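Local coordinates for protein putative phosphomannomutase (Thermus thermophilus, PDB 1TUO) that probably acts as a magnesium-dependent phosphosugar mutase that moves a phosphate group between positions on a sugar, perhaps with phosphopentomutase activity, at residues E37-H42 and G102-T107; G49-G54 and G70-M75; A63-L68 and V79-G84. One frame throughout, in Å; residues are numbered along the deposited sequence.

Contact 1 of 3, residues E37-H42 and G102-T107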
loop_
_atom_site.group_PDB
_atom_site.type_symbol
_atom_site.label_atom_id
_atom_site.label_comp_id
_atom_site.label_asym_id
_atom_site.label_seq_id
_atom_site.Cartn_x
_atom_site.Cartn_y
_atom_site.Cartn_z
ATOM N N GLU A 37 -8.016 -4.011 -25.000
ATOM C CA GLU A 37 -8.917 -3.396 -25.970
ATOM C C GLU A 37 -9.864 -2.420 -25.279
ATOM O O GLU A 37 -10.108 -1.316 -25.774
ATOM C CB GLU A 37 -9.735 -4.472 -26.691
ATOM C CG GLU A 37 -10.573 -3.935 -27.846
ATOM C CD GLU A 37 -9.741 -3.584 -29.067
ATOM O OE1 GLU A 37 -10.258 -2.870 -29.952
ATOM O OE2 GLU A 37 -8.576 -4.032 -29.157
ATOM N N ALA A 38 -10.404 -2.832 -24.136
ATOM C CA ALA A 38 -11.329 -1.998 -23.377
ATOM C C ALA A 38 -10.646 -0.719 -22.920
ATOM O O ALA A 38 -11.182 0.377 -23.064
ATOM C CB ALA A 38 -11.837 -2.759 -22.165
ATOM N N TYR A 39 -9.457 -0.876 -22.353
ATOM C CA TYR A 39 -8.695 0.257 -21.855
ATOM C C TYR A 39 -8.288 1.219 -22.971
ATOM O O TYR A 39 -8.389 2.439 -22.816
ATOM C CB TYR A 39 -7.455 -0.257 -21.114
ATOM C CG TYR A 39 -6.658 0.816 -20.417
ATOM C CD1 TYR A 39 -7.279 1.738 -19.569
ATOM C CD2 TYR A 39 -5.278 0.891 -20.574
ATOM C CE1 TYR A 39 -6.539 2.711 -18.892
ATOM C CE2 TYR A 39 -4.529 1.856 -19.902
ATOM C CZ TYR A 39 -5.162 2.759 -19.066
ATOM O OH TYR A 39 -4.419 3.706 -18.393
ATOM N N GLY A 40 -7.841 0.669 -24.093
ATOM C CA GLY A 40 -7.436 1.504 -25.211
ATOM C C GLY A 40 -8.601 2.297 -25.774
ATOM O O GLY A 40 -8.469 3.490 -26.061
ATOM N N ARG A 41 -9.744 1.636 -25.940
ATOM C CA ARG A 41 -10.930 2.302 -26.469
ATOM C C ARG A 41 -11.321 3.431 -25.528
ATOM O O ARG A 41 -11.685 4.526 -25.965
ATOM C CB ARG A 41 -12.093 1.310 -26.607
ATOM C CG ARG A 41 -11.838 0.205 -27.623
ATOM C CD ARG A 41 -13.094 -0.604 -27.938
ATOM N NE ARG A 41 -12.791 -1.744 -28.806
ATOM C CZ ARG A 41 -13.703 -2.498 -29.413
ATOM N NH1 ARG A 41 -14.996 -2.241 -29.260
ATOM N NH2 ARG A 41 -13.323 -3.514 -30.178
ATOM N N HIS A 42 -11.244 3.156 -24.232
ATOM C CA HIS A 42 -11.576 4.147 -23.223
ATOM C C HIS A 42 -10.673 5.376 -23.326
ATOM O O HIS A 42 -11.143 6.517 -23.280
ATOM C CB HIS A 42 -11.438 3.543 -21.827
ATOM C CG HIS A 42 -11.486 4.555 -20.727
ATOM N ND1 HIS A 42 -12.630 5.253 -20.406
ATOM C CD2 HIS A 42 -10.538 4.964 -19.853
ATOM C CE1 HIS A 42 -12.385 6.050 -19.382
ATOM N NE2 HIS A 42 -11.121 5.894 -19.027
ATOM N N GLY A 102 -2.516 8.053 -18.484
ATOM C CA GLY A 102 -2.803 7.039 -17.488
ATOM C C GLY A 102 -1.718 5.992 -17.422
ATOM O O GLY A 102 -0.725 6.076 -18.139
ATOM N N GLY A 103 -1.920 4.996 -16.566
ATOM C CA GLY A 103 -0.947 3.929 -16.422
ATOM C C GLY A 103 -1.623 2.617 -16.076
ATOM O O GLY A 103 -2.736 2.600 -15.548
ATOM N N ALA A 104 -0.945 1.516 -16.383
ATOM C CA ALA A 104 -1.466 0.189 -16.091
ATOM C C ALA A 104 -0.356 -0.575 -15.399
ATOM O O ALA A 104 0.772 -0.602 -15.874
ATOM C CB ALA A 104 -1.866 -0.518 -17.375
ATOM N N MET A 105 -0.678 -1.189 -14.272
ATOM C CA MET A 105 0.325 -1.945 -13.537
ATOM C C MET A 105 -0.082 -3.411 -13.399
ATOM O O MET A 105 -1.158 -3.742 -12.919
ATOM C CB MET A 105 0.476 -1.315 -12.152
ATOM C CG MET A 105 1.467 -2.074 -11.268
ATOM S SD MET A 105 3.176 -1.710 -11.691
ATOM C CE MET A 105 3.961 -2.916 -10.611
ATOM N N LEU A 106 0.812 -4.290 -13.839
ATOM C CA LEU A 106 0.570 -5.723 -13.739
ATOM C C LEU A 106 1.060 -6.137 -12.355
ATOM O O LEU A 106 2.269 -6.200 -12.094
ATOM C CB LEU A 106 1.337 -6.486 -14.828
ATOM C CG LEU A 106 0.663 -6.642 -16.200
ATOM C CD1 LEU A 106 -0.551 -7.566 -16.068
ATOM C CD2 LEU A 106 0.251 -5.273 -16.753
ATOM N N THR A 107 0.109 -6.387 -11.464
ATOM C CA THR A 107 0.426 -6.783 -10.106
ATOM C C THR A 107 -0.813 -7.293 -9.390
ATOM O O THR A 107 -1.940 -7.014 -9.805
ATOM C CB THR A 107 0.998 -5.584 -9.294
ATOM O OG1 THR A 107 1.441 -6.034 -8.010
ATOM C CG2 THR A 107 -0.073 -4.514 -9.085
#
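Tyr39 holds CG opposite its backbone N (chi1 -174°), which swings the phenol off helix 29-45 and onto strand 102-106 in the first alpha/beta/alpha domain of the phosphohexose mutase fold. Segment 37-42 and strand 102-106 run almost antiparallel (170°), with their axes 11.3 Å apart at closest approach, and the long Tyr39 side chain spans the distance. Its hydroxyl makes the nearest approach. Tyr39 OH lies 3.4 Å from Gly103 N, but the angle there is too poor for a hydrogen bond. The same oxygen rests 3.7 Å from Gly102 C, so the phenol ends against the bare peptide joining two glycines, where no side chain holds it off the strand. Further along, the ring brings Tyr39 CE2 to 4.4 Å from Ala104 CB, a loose apolar touch made obliquely to the ring plane. All four touching residues are buried. Around them, the ring of Phe120 in strand 115-122 meets the Tyr39 ring, and Ile136 of helix 130-138 also packs on it. The helix turn that carries Tyr39 is braced on its outer side by a salt bridge one turn long. Arg41 grips Glu37 side-on with NE and NH2, both directed to the single oxygen OE1, which lies in the guanidinium plane. Glu37 OE2 is left to bond His71 NE2, while Arg41 NE reaches the anti lone pair of Glu37 OE1 at 3.0 Å, with an N-H...O angle of 154°.

Contact 2 of 3, residues G49-G54 and G70-M75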
loop_
_atom_site.group_PDB
_atom_site.type_symbol
_atom_site.label_atom_id
_atom_site.label_comp_id
_atom_site.label_asym_id
_atom_site.label_seq_id
_atom_site.Cartn_x
_atom_site.Cartn_y
_atom_site.Cartn_z
ATOM N N GLY A 49 -3.269 9.673 -25.977
ATOM C CA GLY A 49 -2.152 10.152 -25.188
ATOM C C GLY A 49 -1.121 9.085 -24.881
ATOM O O GLY A 49 -1.071 8.041 -25.527
ATOM N N LEU A 50 -0.291 9.364 -23.885
ATOM C CA LEU A 50 0.754 8.446 -23.454
ATOM C C LEU A 50 0.256 7.551 -22.320
ATOM O O LEU A 50 -0.485 7.993 -21.444
ATOM C CB LEU A 50 1.959 9.240 -22.957
ATOM C CG LEU A 50 3.044 8.438 -22.239
ATOM C CD1 LEU A 50 3.742 7.534 -23.230
ATOM C CD2 LEU A 50 4.040 9.404 -21.588
ATOM N N VAL A 51 0.660 6.289 -22.348
ATOM C CA VAL A 51 0.272 5.354 -21.295
ATOM C C VAL A 51 1.548 4.708 -20.802
ATOM O O VAL A 51 2.384 4.303 -21.606
ATOM C CB VAL A 51 -0.649 4.224 -21.811
ATOM C CG1 VAL A 51 -1.000 3.277 -20.655
ATOM C CG2 VAL A 51 -1.915 4.812 -22.411
ATOM N N VAL A 52 1.694 4.622 -19.484
ATOM C CA VAL A 52 2.868 3.993 -18.897
ATOM C C VAL A 52 2.435 2.645 -18.344
ATOM O O VAL A 52 1.412 2.550 -17.669
ATOM C CB VAL A 52 3.456 4.853 -17.764
ATOM C CG1 VAL A 52 4.754 4.240 -17.269
ATOM C CG2 VAL A 52 3.717 6.272 -18.276
ATOM N N VAL A 53 3.197 1.605 -18.663
ATOM C CA VAL A 53 2.887 0.253 -18.197
ATOM C C VAL A 53 4.030 -0.257 -17.325
ATOM O O VAL A 53 5.197 0.003 -17.607
ATOM C CB VAL A 53 2.713 -0.720 -19.390
ATOM C CG1 VAL A 53 2.436 -2.143 -18.877
ATOM C CG2 VAL A 53 1.562 -0.256 -20.274
ATOM N N GLY A 54 3.689 -0.980 -16.265
ATOM C CA GLY A 54 4.713 -1.528 -15.398
ATOM C C GLY A 54 4.295 -2.907 -14.930
ATOM O O GLY A 54 3.150 -3.312 -15.137
ATOM N N GLY A 70 2.210 -3.598 -26.175
ATOM C CA GLY A 70 2.121 -3.732 -27.616
ATOM C C GLY A 70 0.707 -3.505 -28.118
ATOM O O GLY A 70 0.504 -2.825 -29.125
ATOM N N HIS A 71 -0.275 -4.074 -27.424
ATOM C CA HIS A 71 -1.668 -3.921 -27.827
ATOM C C HIS A 71 -2.107 -2.453 -27.811
ATOM O O HIS A 71 -2.717 -1.962 -28.774
ATOM C CB HIS A 71 -2.577 -4.753 -26.910
ATOM C CG HIS A 71 -3.972 -4.924 -27.433
ATOM N ND1 HIS A 71 -4.552 -6.162 -27.613
ATOM C CD2 HIS A 71 -4.901 -4.015 -27.810
ATOM C CE1 HIS A 71 -5.778 -6.008 -28.081
ATOM N NE2 HIS A 71 -6.016 -4.713 -28.209
ATOM N N LEU A 72 -1.799 -1.747 -26.724
ATOM C CA LEU A 72 -2.184 -0.346 -26.623
ATOM C C LEU A 72 -1.488 0.469 -27.711
ATOM O O LEU A 72 -2.099 1.342 -28.321
ATOM C CB LEU A 72 -1.839 0.204 -25.234
ATOM C CG LEU A 72 -2.635 -0.415 -24.079
ATOM C CD1 LEU A 72 -2.152 0.175 -22.752
ATOM C CD2 LEU A 72 -4.134 -0.152 -24.277
ATOM N N ALA A 73 -0.217 0.170 -27.960
ATOM C CA ALA A 73 0.547 0.875 -28.986
ATOM C C ALA A 73 -0.075 0.635 -30.364
ATOM O O ALA A 73 -0.136 1.544 -31.199
ATOM C CB ALA A 73 2.006 0.405 -28.970
ATOM N N GLY A 74 -0.534 -0.590 -30.595
ATOM C CA GLY A 74 -1.157 -0.924 -31.866
ATOM C C GLY A 74 -2.489 -0.216 -32.068
ATOM O O GLY A 74 -2.967 -0.092 -33.198
ATOM N N MET A 75 -3.093 0.247 -30.976
ATOM C CA MET A 75 -4.371 0.947 -31.055
ATOM C C MET A 75 -4.193 2.447 -31.277
ATOM O O MET A 75 -5.162 3.150 -31.537
ATOM C CB MET A 75 -5.187 0.719 -29.781
ATOM C CG MET A 75 -5.707 -0.699 -29.633
ATOM S SD MET A 75 -6.664 -0.904 -28.129
ATOM C CE MET A 75 -8.164 0.032 -28.541
#
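Val51 and Leu72 carry the apolar part of this contact, in which strand 50-55 of a beta-alpha-beta unit is covered by the helix 61-75 that follows it. Val51 CG1 meets Leu72 CD1 at 3.9 Å, and the two side chains cross at about a right angle. Val53, two residues on and pointing from the same face of the strand, adds a looser touch, with its CG2 4.5 Å from the same Leu72 CD1. A single methyl group therefore serves both valines. Leu72 can do this because its side chain is extended beyond CG, CD1 lying opposite CA (chi2 178°), and so pushes one methyl straight out from the helix. In Val51 it is CG1, the branch opposite the backbone N (chi1 179°), that does the touching. The three residues are buried, and the interface between the two segments is small and wholly apolar.

As for polar interactions, the helix keeps its own backbone bonds. Gly74 N bonds Gly70 O at 2.9 Å, whereas the next bond of this kind, Met75 N to His71 O, is weak, and Met75 N also bonds Leu72 O at 3.0 Å. On the helix side facing away from the strand, Met75 SD lies at the edge of the His71 imidazole, in the ring plane and 3.6 Å from His71 CD2. His71 ND1 is hydrogen-bonded to His33 ND1 of helix 29-45.

Strand 50-55 lies between strands 78-82 and 102-106, parallel to both. Val51 also touches Leu43 of helix 29-45, while Val52, pointing to the other face, packs on Leu91, Ala94 and Val95 of helix 88-97.

Contact 3 of 3, residues A63-L68 and V79-G84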
loop_
_atom_site.group_PDB
_atom_site.type_symbol
_atom_site.label_atom_id
_atom_site.label_comp_id
_atom_site.label_asym_id
_atom_site.label_seq_id
_atom_site.Cartn_x
_atom_site.Cartn_y
_atom_site.Cartn_z
ATOM N N ALA A 63 5.819 -10.662 -19.199
ATOM C CA ALA A 63 5.237 -11.020 -20.491
ATOM C C ALA A 63 3.858 -10.384 -20.689
ATOM O O ALA A 63 3.528 -9.926 -21.789
ATOM C CB ALA A 63 5.139 -12.541 -20.622
ATOM N N PHE A 64 3.052 -10.358 -19.630
ATOM C CA PHE A 64 1.725 -9.755 -19.715
ATOM C C PHE A 64 1.861 -8.256 -19.966
ATOM O O PHE A 64 1.089 -7.672 -20.727
ATOM C CB PHE A 64 0.937 -9.994 -18.422
ATOM C CG PHE A 64 0.376 -11.396 -18.290
ATOM C CD1 PHE A 64 0.754 -12.216 -17.237
ATOM C CD2 PHE A 64 -0.563 -11.871 -19.198
ATOM C CE1 PHE A 64 0.198 -13.494 -17.085
ATOM C CE2 PHE A 64 -1.120 -13.143 -19.055
ATOM C CZ PHE A 64 -0.738 -13.951 -17.995
ATOM N N ALA A 65 2.844 -7.635 -19.320
ATOM C CA ALA A 65 3.065 -6.200 -19.490
ATOM C C ALA A 65 3.507 -5.864 -20.916
ATOM O O ALA A 65 3.093 -4.851 -21.483
ATOM C CB ALA A 65 4.109 -5.706 -18.486
ATOM N N ARG A 66 4.358 -6.701 -21.494
ATOM C CA ARG A 66 4.818 -6.467 -22.855
ATOM C C ARG A 66 3.637 -6.616 -23.814
ATOM O O ARG A 66 3.496 -5.847 -24.766
ATOM C CB ARG A 66 5.926 -7.462 -23.228
ATOM C CG ARG A 66 7.248 -7.239 -22.496
ATOM C CD ARG A 66 8.388 -8.012 -23.159
ATOM N NE ARG A 66 8.179 -9.456 -23.123
ATOM C CZ ARG A 66 8.504 -10.240 -22.099
ATOM N NH1 ARG A 66 9.064 -9.725 -21.013
ATOM N NH2 ARG A 66 8.271 -11.544 -22.162
ATOM N N ALA A 67 2.781 -7.597 -23.542
ATOM C CA ALA A 67 1.612 -7.851 -24.382
ATOM C C ALA A 67 0.645 -6.671 -24.320
ATOM O O ALA A 67 0.117 -6.229 -25.343
ATOM C CB ALA A 67 0.909 -9.128 -23.925
ATOM N N LEU A 68 0.413 -6.163 -23.114
ATOM C CA LEU A 68 -0.488 -5.026 -22.944
ATOM C C LEU A 68 0.084 -3.784 -23.630
ATOM O O LEU A 68 -0.644 -3.036 -24.292
ATOM C CB LEU A 68 -0.714 -4.746 -21.450
ATOM C CG LEU A 68 -1.491 -3.476 -21.089
ATOM C CD1 LEU A 68 -2.884 -3.520 -21.704
ATOM C CD2 LEU A 68 -1.573 -3.341 -19.565
ATOM N N VAL A 79 3.134 4.460 -25.991
ATOM C CA VAL A 79 3.368 3.642 -24.806
ATOM C C VAL A 79 4.808 3.607 -24.319
ATOM O O VAL A 79 5.748 3.600 -25.114
ATOM C CB VAL A 79 2.927 2.174 -25.055
ATOM C CG1 VAL A 79 3.174 1.329 -23.810
ATOM C CG2 VAL A 79 1.460 2.121 -25.444
ATOM N N VAL A 80 4.960 3.591 -22.999
ATOM C CA VAL A 80 6.260 3.483 -22.358
ATOM C C VAL A 80 6.148 2.347 -21.353
ATOM O O VAL A 80 5.301 2.381 -20.464
ATOM C CB VAL A 80 6.655 4.765 -21.590
ATOM C CG1 VAL A 80 7.841 4.474 -20.673
ATOM C CG2 VAL A 80 7.019 5.873 -22.573
ATOM N N LEU A 81 6.981 1.326 -21.517
ATOM C CA LEU A 81 6.989 0.200 -20.596
ATOM C C LEU A 81 8.195 0.423 -19.692
ATOM O O LEU A 81 9.297 0.659 -20.178
ATOM C CB LEU A 81 7.153 -1.124 -21.352
ATOM C CG LEU A 81 7.375 -2.366 -20.475
ATOM C CD1 LEU A 81 6.120 -2.660 -19.664
ATOM C CD2 LEU A 81 7.734 -3.571 -21.355
ATOM N N LEU A 82 7.986 0.369 -18.383
ATOM C CA LEU A 82 9.090 0.569 -17.464
ATOM C C LEU A 82 9.964 -0.671 -17.433
ATOM O O LEU A 82 9.468 -1.800 -17.406
ATOM C CB LEU A 82 8.570 0.896 -16.063
ATOM C CG LEU A 82 7.742 2.180 -16.003
ATOM C CD1 LEU A 82 7.300 2.440 -14.571
ATOM C CD2 LEU A 82 8.578 3.351 -16.519
ATOM N N LYS A 83 11.271 -0.441 -17.447
ATOM C CA LYS A 83 12.265 -1.505 -17.450
ATOM C C LYS A 83 12.370 -2.308 -16.159
ATOM O O LYS A 83 12.604 -1.754 -15.078
ATOM C CB LYS A 83 13.643 -0.922 -17.783
ATOM C CG LYS A 83 14.751 -1.967 -17.863
ATOM C CD LYS A 83 16.103 -1.323 -18.125
ATOM C CE LYS A 83 17.205 -2.372 -18.211
ATOM N NZ LYS A 83 17.318 -3.162 -16.951
ATOM N N GLY A 84 12.212 -3.622 -16.296
ATOM C CA GLY A 84 12.315 -4.519 -15.162
ATOM C C GLY A 84 11.179 -4.412 -14.173
ATOM O O GLY A 84 10.280 -3.590 -14.346
#
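Ala65 O accepts a hydrogen bond from Ser69 OG one turn further along helix 61-75, and Leu81 CD1 lies 4.2 Å from this carbonyl oxygen. The helix here packs on strand 78-82, the closing strand of the beta-alpha-beta unit formed by strand 50-55, helix 61-75 and strand 78-82 within domain I. Leu81 does the work for the strand, and its two methyls are shared between neighbouring helix residues. Leu81 CD1 sits 3.8 Å from Ala65 CB, on the buried side of the helix. Leu81 CD2 instead reaches the aliphatic start of an exposed side chain, 3.9 Å from Arg66 CG. Setting CG opposite the backbone N in Leu81 (chi1 172°) carries the whole fork toward the helix, one prong to each partner. The small Ala65 is consistent with the close approach of the helix backbone; the closest CA pair, Arg66 and Leu81, is 7.4 Å apart. Tyr151 touches both Arg66 and Leu81, covering this edge of the contact, and Val53 of strand 50-55 lies beside Leu81 within the sheet.

Arg66 thus divides its side chain between two settings: CG against leucine, charged end at the surface. A bend at chi3 (-63°) turns the charged end back along the helix, where NH1 has a long, weak ion pair with Asp62 OD2. One face of the Arg66 guanidinium lies over the preceding turn, with Ala63 CA 3.5 Å above its plane and offset toward the rim.

All three contacts lie in one alpha/beta/alpha domain and reach the same sheet through three neighbouring strands: 102-106 in contact 1, 50-55 in contact 2 and 78-82 in contact 3. Contacts 2 and 3 share helix 61-75, contact 3 using its earlier part and contact 2 its later part, and their segments alternate along the chain; both are nested inside the loop closed by contact 1, which uses helix 29-45. Contacts 1 and 2 bury every touching residue, whereas contact 3 reaches the surface at Arg66. An aromatic hydroxyl against glycine backbone marks contact 1; aliphatic carbons carry the others, among them an arginine methylene in contact 3. Leu68 CD2, 3.6 Å from Ala104 CB, ties contact 3 to contact 1.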